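Local structure of 4-carboxymuconolactone decarboxylase (Sinorhizobium meliloti, 4G9Q) at residues Leu180-Tyr183 against Thr184-Leu188; Ile241-Leu244 against Ala245-Gly249. The protein belongs to the carboxymuconolactone decarboxylase family and may have decarboxylase or peroxiredoxin-like activity. One frame throughout, in Å; residues are numbered along the deposited sequence.

Interaction 1 (Leu180-Tyr183 against Thr184-Leu188); sequences LVQY and TTDYL
Leu180 and Thr184 meet where one carbonyl takes two donors from the same threonine. Thr184 OG1 lies 2.7 Å from Leu180 O, above the carbonyl plane, while Thr184 N reaches that oxygen at 2.9 Å from the opposite face. The hydroxyl can do this because OG1 sits beside its own backbone N (chi1 -56°), folded back over the preceding turn; it also bonds to Trp250 of the second subunit. Val181 contributes its carbonyl to Thr185 N, and its side chain faces helix 159-173. Gln182 bends at chi2 and brings NE2 to Asp186: NE2 donates to Asp186 OD2 at 3.0 Å, coming from above the carboxylate plane, and this one bond joins the groups, their planes 38° apart. Tyr183 and Tyr187 run alongside each other in the same direction, in an offset stack with planes 23° apart. Tyr183 CD1 rests over one face of the Tyr187 ring, toward its rim, 3.4 Å from Tyr187 CE2. The Tyr183 hydroxyl is held by Asp64 of the second subunit. In the backbone, Tyr183 O accepts Tyr187 N at 2.7 Å and, weakly, Leu188 N at 3.5 Å. The whole illustrates i to i+4 side-chain pairing on a subunit-contacting helix, here passing into a wider pi-type turn at 184-188.

Interaction 2 (Ile241-Leu244 against Ala245-Gly249); sequences ITHL and AFYAG
His243 and Tyr247 set two flat rings near one another one helical turn apart, their planes 24° from parallel but displaced until little of one ring lies over the other. The centroids of the His243 and Tyr247 rings are 5.0 Å apart, and the nearest approach is His243 NE2 to Tyr247 CE2, 3.3 Å. The imidazole leans toward the later turn because its CG is anti to the backbone N (chi1 -168°). His243 and Trp66 also meet edge-to-face. Both imidazole nitrogens are engaged elsewhere, ND1 with Arg76 and NE2 with Thr80, which should fix the ring's rotation; the hydroxyl of Tyr247 joins Tyr96 and Trp66. The Phe246 ring presents its edge instead: Thr242 O lies in its plane, 3.3 Å from Phe246 CD2, with His243 O also at that edge, so two carbonyl oxygens meet the weakly electropositive rim. The ring also makes edge-to-face pairs with Trp250 and with Tyr183 of the third subunit.

In the backbone the pattern is less regular than an ideal alpha helix. Ala245 N is shared by Ile241 O at 3.1 Å and Thr242 O at 3.2 Å, both weak. His243 O takes Phe246 N at 3.2 Å, from well above the carbonyl plane, an i to i+3 spacing that brings in 3-10 character, and, weakly, Tyr247 N at i+4. Ala248 N to Leu244 O, 2.7 Å, is a shorter i to i+4 bond, while the side chain of Leu244 packs on helices 73-86 and 200-213. Gly249, with positive phi (93°), then leaves the helical conformation. This is a helix C-terminus in an all-alpha fold, where a positive-phi glycine is also the N-cap of the next helix, 250-267.

Along the chain, interaction 1 on helix 178-192 is complete before interaction 2 on helix 234-248 begins, with helices 200-213 and 220-229 between them. Both belong to the same carboxymuconolactone decarboxylase family region, yet their centres are 31 Å apart, on opposite sides of the chain's centre, and their nearest atoms are about 19 Å from each other. Within one subunit they therefore do not touch. The trimer brings them together: residues of 180-188 in one chain pack against residues of 241-249 in a neighbouring subunit, Leu180 lying on Thr242 there. A peripheral helix of one subunit thus meets a more central helix of the next, so the trimer joins two contacts that are separate within one chain.

Interaction 1 (Leu180-Tyr183 against Thr184-Leu188)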
ATOM      1  N   LEU A 180      -7.664  11.949  19.273  1.00  9.99           N
ATOM      2  CA  LEU A 180      -7.273  10.588  18.898  1.00  9.88           C
ATOM      3  C   LEU A 180      -7.068   9.721  20.136  1.00  9.82           C
ATOM      4  O   LEU A 180      -7.475   8.559  20.160  1.00  9.48           O
ATOM      5  CB  LEU A 180      -6.012  10.584  18.022  1.00  9.88           C
ATOM      6  CG  LEU A 180      -5.467   9.223  17.563  1.00 10.36           C
ATOM      7  CD1 LEU A 180      -6.529   8.406  16.834  1.00 10.50           C
ATOM      8  CD2 LEU A 180      -4.234   9.410  16.682  1.00 11.23           C
ATOM      9  N   VAL A 181      -6.447  10.294  21.162  1.00  9.60           N
ATOM     10  CA  VAL A 181      -6.231   9.574  22.418  1.00  9.83           C
ATOM     11  C   VAL A 181      -7.581   9.154  23.017  1.00  9.72           C
ATOM     12  O   VAL A 181      -7.755   7.992  23.403  1.00  9.49           O
ATOM     13  CB  VAL A 181      -5.366  10.401  23.402  1.00  9.85           C
ATOM     14  CG1 VAL A 181      -5.356   9.775  24.796  1.00 10.28           C
ATOM     15  CG2 VAL A 181      -3.938  10.510  22.867  1.00  9.93           C
ATOM     16  N   GLN A 182      -8.541  10.080  23.040  1.00  9.91           N
ATOM     17  CA  GLN A 182      -9.878   9.784  23.561  1.00 10.45           C
ATOM     18  C   GLN A 182     -10.608   8.720  22.740  1.00  9.77           C
ATOM     19  O   GLN A 182     -11.223   7.811  23.312  1.00  9.56           O
ATOM     20  CB  GLN A 182     -10.731  11.051  23.699  1.00 11.17           C
ATOM     21  CG  GLN A 182     -11.999  10.856  24.547  1.00 14.35           C
ATOM     22  CD  GLN A 182     -11.695  10.539  26.008  1.00 17.77           C
ATOM     23  OE1 GLN A 182     -11.018  11.308  26.696  1.00 20.56           O
ATOM     24  NE2 GLN A 182     -12.195   9.405  26.488  1.00 20.09           N
ATOM     25  N   TYR A 183     -10.533   8.823  21.413  1.00  9.11           N
ATOM     26  CA  TYR A 183     -11.146   7.821  20.542  1.00  8.81           C
ATOM     27  C   TYR A 183     -10.518   6.441  20.729  1.00  8.59           C
ATOM     28  O   TYR A 183     -11.226   5.427  20.718  1.00  8.49           O
ATOM     29  CB  TYR A 183     -11.025   8.223  19.076  1.00  8.78           C
ATOM     30  CG  TYR A 183     -11.964   9.308  18.589  1.00  9.06           C
ATOM     31  CD1 TYR A 183     -13.283   9.402  19.046  1.00  9.72           C
ATOM     32  CD2 TYR A 183     -11.539  10.218  17.620  1.00  9.22           C
ATOM     33  CE1 TYR A 183     -14.140  10.394  18.562  1.00  9.85           C
ATOM     34  CE2 TYR A 183     -12.386  11.204  17.130  1.00 10.17           C
ATOM     35  CZ  TYR A 183     -13.677  11.290  17.604  1.00 11.40           C
ATOM     36  OH  TYR A 183     -14.506  12.272  17.105  1.00 13.20           O
ATOM     37  N   THR A 184      -9.195   6.397  20.900  1.00  8.23           N
ATOM     38  CA  THR A 184      -8.499   5.130  21.142  1.00  8.53           C
ATOM     39  C   THR A 184      -9.116   4.410  22.349  1.00  8.55           C
ATOM     40  O   THR A 184      -9.432   3.217  22.285  1.00  8.30           O
ATOM     41  CB  THR A 184      -6.981   5.345  21.344  1.00  8.69           C
ATOM     42  OG1 THR A 184      -6.451   6.037  20.207  1.00  8.53           O
ATOM     43  CG2 THR A 184      -6.248   4.012  21.505  1.00  8.83           C
ATOM     44  N   THR A 185      -9.311   5.154  23.431  1.00  8.59           N
ATOM     45  CA  THR A 185      -9.953   4.622  24.632  1.00  9.17           C
ATOM     46  C   THR A 185     -11.415   4.234  24.390  1.00  9.20           C
ATOM     47  O   THR A 185     -11.803   3.081  24.621  1.00  9.03           O
ATOM     48  CB  THR A 185      -9.863   5.629  25.795  1.00  9.54           C
ATOM     49  OG1 THR A 185      -8.483   5.886  26.080  1.00  9.99           O
ATOM     50  CG2 THR A 185     -10.553   5.077  27.051  1.00 10.45           C
ATOM     51  N   ASP A 186     -12.211   5.193  23.927  1.00  9.27           N
ATOM     52  CA  ASP A 186     -13.667   5.022  23.835  1.00  9.70           C
ATOM     53  C   ASP A 186     -14.125   4.084  22.720  1.00  9.19           C
ATOM     54  O   ASP A 186     -15.011   3.248  22.937  1.00  9.52           O
ATOM     55  CB  ASP A 186     -14.365   6.374  23.678  1.00 10.12           C
ATOM     56  CG  ASP A 186     -14.240   7.254  24.914  1.00 12.53           C
ATOM     57  OD1 ASP A 186     -13.932   6.734  26.013  1.00 15.79           O
ATOM     58  OD2 ASP A 186     -14.467   8.474  24.775  1.00 14.89           O
ATOM     59  N   TYR A 187     -13.540   4.229  21.531  1.00  8.44           N
ATOM     60  CA  TYR A 187     -13.968   3.439  20.371  1.00  8.08           C
ATOM     61  C   TYR A 187     -13.290   2.081  20.306  1.00  8.09           C
ATOM     62  O   TYR A 187     -13.910   1.095  19.905  1.00  8.19           O
ATOM     63  CB  TYR A 187     -13.693   4.177  19.057  1.00  8.17           C
ATOM     64  CG  TYR A 187     -14.566   5.379  18.755  1.00  8.33           C
ATOM     65  CD1 TYR A 187     -15.613   5.763  19.597  1.00  9.01           C
ATOM     66  CD2 TYR A 187     -14.355   6.120  17.589  1.00  9.01           C
ATOM     67  CE1 TYR A 187     -16.413   6.860  19.288  1.00  9.06           C
ATOM     68  CE2 TYR A 187     -15.145   7.214  17.277  1.00  9.38           C
ATOM     69  CZ  TYR A 187     -16.169   7.581  18.129  1.00  9.38           C
ATOM     70  OH  TYR A 187     -16.952   8.669  17.808  1.00 10.61           O
ATOM     71  N   LEU A 188     -12.010   2.024  20.670  1.00  8.18           N
ATOM     72  CA  LEU A 188     -11.265   0.774  20.515  1.00  8.48           C
ATOM     73  C   LEU A 188     -11.234  -0.073  21.777  1.00  8.33           C
ATOM     74  O   LEU A 188     -11.830  -1.151  21.822  1.00  7.96           O
ATOM     75  CB  LEU A 188      -9.842   1.013  20.001  1.00  8.66           C
ATOM     76  CG  LEU A 188      -9.640   1.774  18.691  1.00  9.70           C
ATOM     77  CD1 LEU A 188      -8.189   1.628  18.262  1.00  8.92           C
ATOM     78  CD2 LEU A 188     -10.560   1.289  17.591  1.00 11.10           C
TER

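Interaction 2 (Ile241-Leu244 against Ala245-Gly249)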
ATOM      1  N   ILE A 241       3.017 -15.741  10.231  1.00  6.51           N
ATOM      2  CA  ILE A 241       4.060 -15.025   9.501  1.00  6.51           C
ATOM      3  C   ILE A 241       4.425 -15.777   8.219  1.00  6.50           C
ATOM      4  O   ILE A 241       4.583 -15.168   7.162  1.00  6.81           O
ATOM      5  CB  ILE A 241       5.306 -14.787  10.383  1.00  6.66           C
ATOM      6  CG1 ILE A 241       4.936 -13.899  11.579  1.00  6.95           C
ATOM      7  CG2 ILE A 241       6.441 -14.156   9.575  1.00  6.76           C
ATOM      8  CD1 ILE A 241       6.020 -13.782  12.645  1.00  8.09           C
ATOM      9  N   THR A 242       4.547 -17.097   8.322  1.00  6.40           N
ATOM     10  CA  THR A 242       4.909 -17.935   7.175  1.00  6.44           C
ATOM     11  C   THR A 242       3.838 -17.894   6.076  1.00  6.31           C
ATOM     12  O   THR A 242       4.148 -17.733   4.889  1.00  6.40           O
ATOM     13  CB  THR A 242       5.200 -19.377   7.632  1.00  6.61           C
ATOM     14  OG1 THR A 242       6.221 -19.345   8.636  1.00  6.56           O
ATOM     15  CG2 THR A 242       5.664 -20.248   6.460  1.00  6.89           C
ATOM     16  N   HIS A 243       2.575 -18.012   6.481  1.00  5.79           N
ATOM     17  CA  HIS A 243       1.445 -17.932   5.560  1.00  5.76           C
ATOM     18  C   HIS A 243       1.442 -16.587   4.822  1.00  5.61           C
ATOM     19  O   HIS A 243       1.228 -16.524   3.605  1.00  5.56           O
ATOM     20  CB  HIS A 243       0.145 -18.135   6.346  1.00  5.90           C
ATOM     21  CG  HIS A 243      -1.060 -18.355   5.491  1.00  6.22           C
ATOM     22  ND1 HIS A 243      -1.410 -19.599   5.004  1.00  7.12           N
ATOM     23  CD2 HIS A 243      -2.014 -17.498   5.056  1.00  6.50           C
ATOM     24  CE1 HIS A 243      -2.524 -19.494   4.300  1.00  7.19           C
ATOM     25  NE2 HIS A 243      -2.905 -18.228   4.310  1.00  6.77           N
ATOM     26  N   LEU A 244       1.722 -15.522   5.567  1.00  5.69           N
ATOM     27  CA  LEU A 244       1.694 -14.169   5.028  1.00  5.91           C
ATOM     28  C   LEU A 244       2.862 -13.836   4.101  1.00  5.95           C
ATOM     29  O   LEU A 244       2.777 -12.879   3.333  1.00  6.20           O
ATOM     30  CB  LEU A 244       1.601 -13.147   6.163  1.00  6.20           C
ATOM     31  CG  LEU A 244       0.254 -13.140   6.888  1.00  7.07           C
ATOM     32  CD1 LEU A 244       0.311 -12.203   8.089  1.00  8.82           C
ATOM     33  CD2 LEU A 244      -0.875 -12.745   5.938  1.00  9.06           C
ATOM     34  N   ALA A 245       3.945 -14.609   4.161  1.00  5.73           N
ATOM     35  CA  ALA A 245       5.025 -14.450   3.175  1.00  5.81           C
ATOM     36  C   ALA A 245       4.475 -14.616   1.761  1.00  6.12           C
ATOM     37  O   ALA A 245       4.881 -13.913   0.830  1.00  6.28           O
ATOM     38  CB  ALA A 245       6.140 -15.449   3.427  1.00  6.09           C
ATOM     39  N   PHE A 246       3.529 -15.536   1.612  1.00  6.33           N
ATOM     40  CA  PHE A 246       2.932 -15.819   0.311  1.00  6.41           C
ATOM     41  C   PHE A 246       1.879 -14.798  -0.078  1.00  6.88           C
ATOM     42  O   PHE A 246       1.869 -14.318  -1.212  1.00  7.53           O
ATOM     43  CB  PHE A 246       2.382 -17.249   0.273  1.00  6.28           C
ATOM     44  CG  PHE A 246       3.443 -18.292   0.469  1.00  6.55           C
ATOM     45  CD1 PHE A 246       4.033 -18.917  -0.632  1.00  6.91           C
ATOM     46  CD2 PHE A 246       3.892 -18.614   1.745  1.00  6.81           C
ATOM     47  CE1 PHE A 246       5.032 -19.863  -0.458  1.00  6.93           C
ATOM     48  CE2 PHE A 246       4.898 -19.556   1.928  1.00  7.51           C
ATOM     49  CZ  PHE A 246       5.471 -20.181   0.821  1.00  7.52           C
ATOM     50  N   TYR A 247       1.016 -14.441   0.871  1.00  7.16           N
ATOM     51  CA  TYR A 247      -0.086 -13.515   0.586  1.00  7.21           C
ATOM     52  C   TYR A 247       0.288 -12.042   0.622  1.00  7.32           C
ATOM     53  O   TYR A 247      -0.347 -11.232  -0.049  1.00  8.11           O
ATOM     54  CB  TYR A 247      -1.287 -13.805   1.491  1.00  7.48           C
ATOM     55  CG  TYR A 247      -2.022 -15.040   1.035  1.00  6.73           C
ATOM     56  CD1 TYR A 247      -2.952 -14.971  -0.002  1.00  6.70           C
ATOM     57  CD2 TYR A 247      -1.752 -16.287   1.605  1.00  7.44           C
ATOM     58  CE1 TYR A 247      -3.617 -16.108  -0.448  1.00  7.20           C
ATOM     59  CE2 TYR A 247      -2.409 -17.435   1.164  1.00  6.58           C
ATOM     60  CZ  TYR A 247      -3.338 -17.341   0.144  1.00  7.71           C
ATOM     61  OH  TYR A 247      -3.992 -18.475  -0.289  1.00  7.12           O
ATOM     62  N   ALA A 248       1.318 -11.700   1.392  1.00  7.23           N
ATOM     63  CA  ALA A 248       1.709 -10.304   1.550  1.00  7.41           C
ATOM     64  C   ALA A 248       3.143 -10.035   1.097  1.00  7.28           C
ATOM     65  O   ALA A 248       3.626  -8.909   1.203  1.00  7.62           O
ATOM     66  CB  ALA A 248       1.497  -9.857   2.991  1.00  7.03           C
ATOM     67  N   GLY A 249       3.810 -11.064   0.575  1.00  7.04           N
ATOM     68  CA  GLY A 249       5.163 -10.916   0.046  1.00  6.51           C
ATOM     69  C   GLY A 249       6.227 -11.236   1.080  1.00  6.08           C
ATOM     70  O   GLY A 249       6.045 -10.984   2.273  1.00  6.08           O
TER